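Local coordinates for protein (R)-specific enoyl-CoA hydratase (Pseudomonas aeruginosa, PDB 5CPG) that probably catalyses the reversible, (R)-specific hydration of trans-2-enoyl-CoA to (3R)-hydroxyacyl-CoA, as a hotdog-fold hydratase of the MaoC family, at residues I6-L11 / P110-R115. Residues are numbered along the deposited sequence; the frame is centred on the assembly and turned at random.
Sequences IPYAEL and PKNRVR
Y8 lays its ring across the backbone of the hairpin turn at N112 and is the main contributor from the loop. The CA of N112 sits over the ring face, 3.7 Å from the centroid and 22° off the normal, a CH-pi interaction. Over the same face, nearer the rim, lies the amide oxygen OD1 of N112, 3.4 Å from CD2 of Y8; the amide and ring planes are 35° apart. Along the ring edge, in its plane, the carbonyl O of R113 comes within 3.4 Å of CE1 of Y8. With CG anti to the backbone N (chi1 -176°), Y8 extends from its helical turn to the hairpin, where its OH makes a weak hydrogen bond to the O of L109, while K108 adds a cation-pi contact to the ring and donates to the backbone O of Y8 and of L11.

The buried side of the contact is apolar. CG2 of V114 meets both CD1 of Y8 and CD1 of L11, each at 3.9 Å, and V105 of the adjacent strand 98-109 touches both L11 and V114.

The type I' turn P110-R113 presents N112 to the ring, but on its outer side K111 is exposed, with its CB pointing away from the loop. The CB of R113 also points away: its NH2 donates to the O of P110 (3.2 Å), while its NE forms a salt bridge with E134.

The loop before strand 16-22 is thus joined to the hairpin of strands 98-109 and 113-121 in the hotdog sheet. A carbonyl oxygen at the electropositive C-H edge of the ring and a CA over its pi face are probably weakly favourable electrostatically, and the V114 and L11 methyls add apolar burial.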
ATOM      1  N   ILE A   6       5.273  13.033 -17.685  1.00 15.47           N
ATOM      2  CA  ILE A   6       6.643  13.390 -18.036  1.00 19.81           C
ATOM      3  C   ILE A   6       7.324  12.121 -18.568  1.00 15.09           C
ATOM      4  O   ILE A   6       7.751  11.249 -17.785  1.00 15.09           O
ATOM      5  CB  ILE A   6       7.410  13.948 -16.834  1.00 16.90           C
ATOM      6  CG1 ILE A   6       6.604  15.017 -16.083  1.00 19.15           C
ATOM      7  CG2 ILE A   6       8.810  14.465 -17.244  1.00 16.51           C
ATOM      8  CD1 ILE A   6       6.277  16.236 -16.897  1.00 34.63           C
ATOM      9  N   PRO A   7       7.422  11.998 -19.901  1.00 17.20           N
ATOM     10  CA  PRO A   7       8.000  10.806 -20.526  1.00 14.32           C
ATOM     11  C   PRO A   7       9.474  10.658 -20.215  1.00 19.94           C
ATOM     12  O   PRO A   7      10.107  11.613 -19.773  1.00 17.22           O
ATOM     13  CB  PRO A   7       7.795  11.048 -22.032  1.00 20.40           C
ATOM     14  CG  PRO A   7       6.787  12.155 -22.116  1.00 27.15           C
ATOM     15  CD  PRO A   7       7.003  12.991 -20.907  1.00 23.02           C
ATOM     16  N   TYR A   8      10.000   9.456 -20.451  1.00 18.48           N
ATOM     17  CA  TYR A   8      11.383   9.123 -20.144  1.00 17.64           C
ATOM     18  C   TYR A   8      12.406  10.150 -20.673  1.00 11.44           C
ATOM     19  O   TYR A   8      13.299  10.550 -19.945  1.00 19.14           O
ATOM     20  CB  TYR A   8      11.691   7.736 -20.709  1.00 18.90           C
ATOM     21  CG  TYR A   8      13.069   7.199 -20.394  1.00 20.37           C
ATOM     22  CD1 TYR A   8      13.351   6.584 -19.177  1.00 13.08           C
ATOM     23  CD2 TYR A   8      14.083   7.272 -21.336  1.00 25.03           C
ATOM     24  CE1 TYR A   8      14.617   6.053 -18.907  1.00 11.70           C
ATOM     25  CE2 TYR A   8      15.341   6.763 -21.072  1.00 17.19           C
ATOM     26  CZ  TYR A   8      15.605   6.162 -19.871  1.00 23.32           C
ATOM     27  OH  TYR A   8      16.855   5.650 -19.632  1.00 19.52           O
ATOM     28  N   ALA A   9      12.225  10.604 -21.902  1.00 24.31           N
ATOM     29  CA  ALA A   9      13.181  11.541 -22.496  1.00 23.20           C
ATOM     30  C   ALA A   9      13.218  12.879 -21.760  1.00 27.54           C
ATOM     31  O   ALA A   9      14.264  13.517 -21.687  1.00 26.55           O
ATOM     32  CB  ALA A   9      12.853  11.760 -23.947  1.00 24.45           C
ATOM     33  N   GLU A  10      12.083  13.294 -21.197  1.00 22.28           N
ATOM     34  CA  GLU A  10      12.030  14.563 -20.484  1.00 24.96           C
ATOM     35  C   GLU A  10      12.469  14.447 -19.031  1.00 20.28           C
ATOM     36  O   GLU A  10      12.862  15.428 -18.416  1.00 22.27           O
ATOM     37  CB  GLU A  10      10.612  15.148 -20.558  1.00 31.29           C
ATOM     38  CG  GLU A  10      10.082  15.224 -21.973  1.00 34.10           C
ATOM     39  CD  GLU A  10       8.673  15.784 -22.067  1.00 41.94           C
ATOM     40  OE1 GLU A  10       8.211  16.452 -21.109  1.00 35.80           O
ATOM     41  OE2 GLU A  10       8.028  15.543 -23.117  1.00 46.82           O
ATOM     42  N   LEU A  11      12.386  13.264 -18.442  1.00 19.97           N
ATOM     43  CA  LEU A  11      12.860  13.104 -17.072  1.00 17.19           C
ATOM     44  C   LEU A  11      14.347  13.411 -16.954  1.00 19.26           C
ATOM     45  O   LEU A  11      15.095  13.072 -17.856  1.00 25.54           O
ATOM     46  CB  LEU A  11      12.619  11.666 -16.598  1.00 19.16           C
ATOM     47  CG  LEU A  11      11.156  11.331 -16.383  1.00 14.05           C
ATOM     48  CD1 LEU A  11      11.047   9.826 -16.125  1.00 16.93           C
ATOM     49  CD2 LEU A  11      10.682  12.103 -15.192  1.00 16.41           C
ATOM     50  N   PRO A 110      18.367   1.403 -18.611  1.00 12.74           N
ATOM     51  CA  PRO A 110      17.887   0.867 -19.892  1.00 13.81           C
ATOM     52  C   PRO A 110      16.438   0.391 -19.825  1.00 16.08           C
ATOM     53  O   PRO A 110      15.898   0.182 -18.739  1.00 15.16           O
ATOM     54  CB  PRO A 110      18.831  -0.309 -20.158  1.00 10.69           C
ATOM     55  CG  PRO A 110      20.116   0.079 -19.415  1.00 12.36           C
ATOM     56  CD  PRO A 110      19.633   0.782 -18.175  1.00 12.54           C
ATOM     57  N   LYS A 111      15.848   0.205 -20.991  1.00 14.63           N
ATOM     58  CA  LYS A 111      14.441  -0.178 -21.160  1.00 17.54           C
ATOM     59  C   LYS A 111      13.465   0.829 -20.546  1.00 17.95           C
ATOM     60  O   LYS A 111      12.412   0.434 -20.019  1.00 16.22           O
ATOM     61  CB  LYS A 111      14.172  -1.545 -20.568  1.00 14.65           C
ATOM     62  CG  LYS A 111      15.041  -2.648 -21.146  1.00 27.07           C
ATOM     63  CD  LYS A 111      14.895  -3.931 -20.312  1.00 26.09           C
ATOM     64  CE  LYS A 111      16.018  -4.931 -20.607  1.00 43.70           C
ATOM     65  NZ  LYS A 111      16.144  -5.957 -19.528  1.00 49.17           N
ATOM     66  N   ASN A 112      13.818   2.104 -20.624  1.00 14.57           N
ATOM     67  CA  ASN A 112      12.970   3.190 -20.143  1.00 15.43           C
ATOM     68  C   ASN A 112      12.753   3.157 -18.636  1.00 17.31           C
ATOM     69  O   ASN A 112      11.785   3.727 -18.121  1.00 16.62           O
ATOM     70  CB  ASN A 112      11.604   3.166 -20.845  1.00 16.88           C
ATOM     71  CG  ASN A 112      11.617   3.882 -22.149  1.00 29.65           C
ATOM     72  OD1 ASN A 112      12.626   4.472 -22.532  1.00 25.35           O
ATOM     73  ND2 ASN A 112      10.487   3.860 -22.846  1.00 37.27           N
ATOM     74  N   ARG A 113      13.683   2.546 -17.926  1.00 13.53           N
ATOM     75  CA  ARG A 113      13.501   2.335 -16.507  1.00 13.54           C
ATOM     76  C   ARG A 113      14.075   3.472 -15.705  1.00 21.20           C
ATOM     77  O   ARG A 113      15.026   4.144 -16.132  1.00 12.46           O
ATOM     78  CB  ARG A 113      14.119   1.014 -16.096  1.00 13.42           C
ATOM     79  CG  ARG A 113      13.239  -0.174 -16.523  1.00 12.42           C
ATOM     80  CD  ARG A 113      13.985  -1.511 -16.494  1.00 10.56           C
ATOM     81  NE  ARG A 113      14.683  -1.782 -15.245  1.00 16.88           N
ATOM     82  CZ  ARG A 113      16.015  -1.729 -15.099  1.00 15.62           C
ATOM     83  NH1 ARG A 113      16.588  -2.012 -13.924  1.00 11.31           N
ATOM     84  NH2 ARG A 113      16.789  -1.386 -16.127  1.00 17.30           N
ATOM     85  N   VAL A 114      13.460   3.710 -14.548  1.00 10.34           N
ATOM     86  CA  VAL A 114      13.858   4.813 -13.675  1.00  9.04           C
ATOM     87  C   VAL A 114      13.870   4.330 -12.247  1.00 11.28           C
ATOM     88  O   VAL A 114      13.015   3.524 -11.863  1.00  8.79           O
ATOM     89  CB  VAL A 114      12.904   6.005 -13.838  1.00 12.45           C
ATOM     90  CG1 VAL A 114      13.213   7.125 -12.856  1.00 12.48           C
ATOM     91  CG2 VAL A 114      12.944   6.560 -15.257  1.00 13.78           C
ATOM     92  N   ARG A 115      14.901   4.718 -11.489  1.00  6.22           N
ATOM     93  CA  ARG A 115      14.935   4.525 -10.053  1.00  8.83           C
ATOM     94  C   ARG A 115      14.561   5.855  -9.395  1.00 12.29           C
ATOM     95  O   ARG A 115      15.144   6.886  -9.706  1.00 10.40           O
ATOM     96  CB  ARG A 115      16.331   4.033  -9.608  1.00 15.23           C
ATOM     97  CG  ARG A 115      16.512   3.903  -8.130  1.00 17.10           C
ATOM     98  CD  ARG A 115      17.788   3.156  -7.731  1.00 32.05           C
ATOM     99  NE  ARG A 115      17.673   1.751  -8.099  1.00 53.64           N
ATOM    100  CZ  ARG A 115      18.371   1.172  -9.071  1.00 56.33           C
ATOM    101  NH1 ARG A 115      18.180  -0.116  -9.337  1.00 51.52           N
ATOM    102  NH2 ARG A 115      19.265   1.877  -9.763  1.00 50.46           N
TER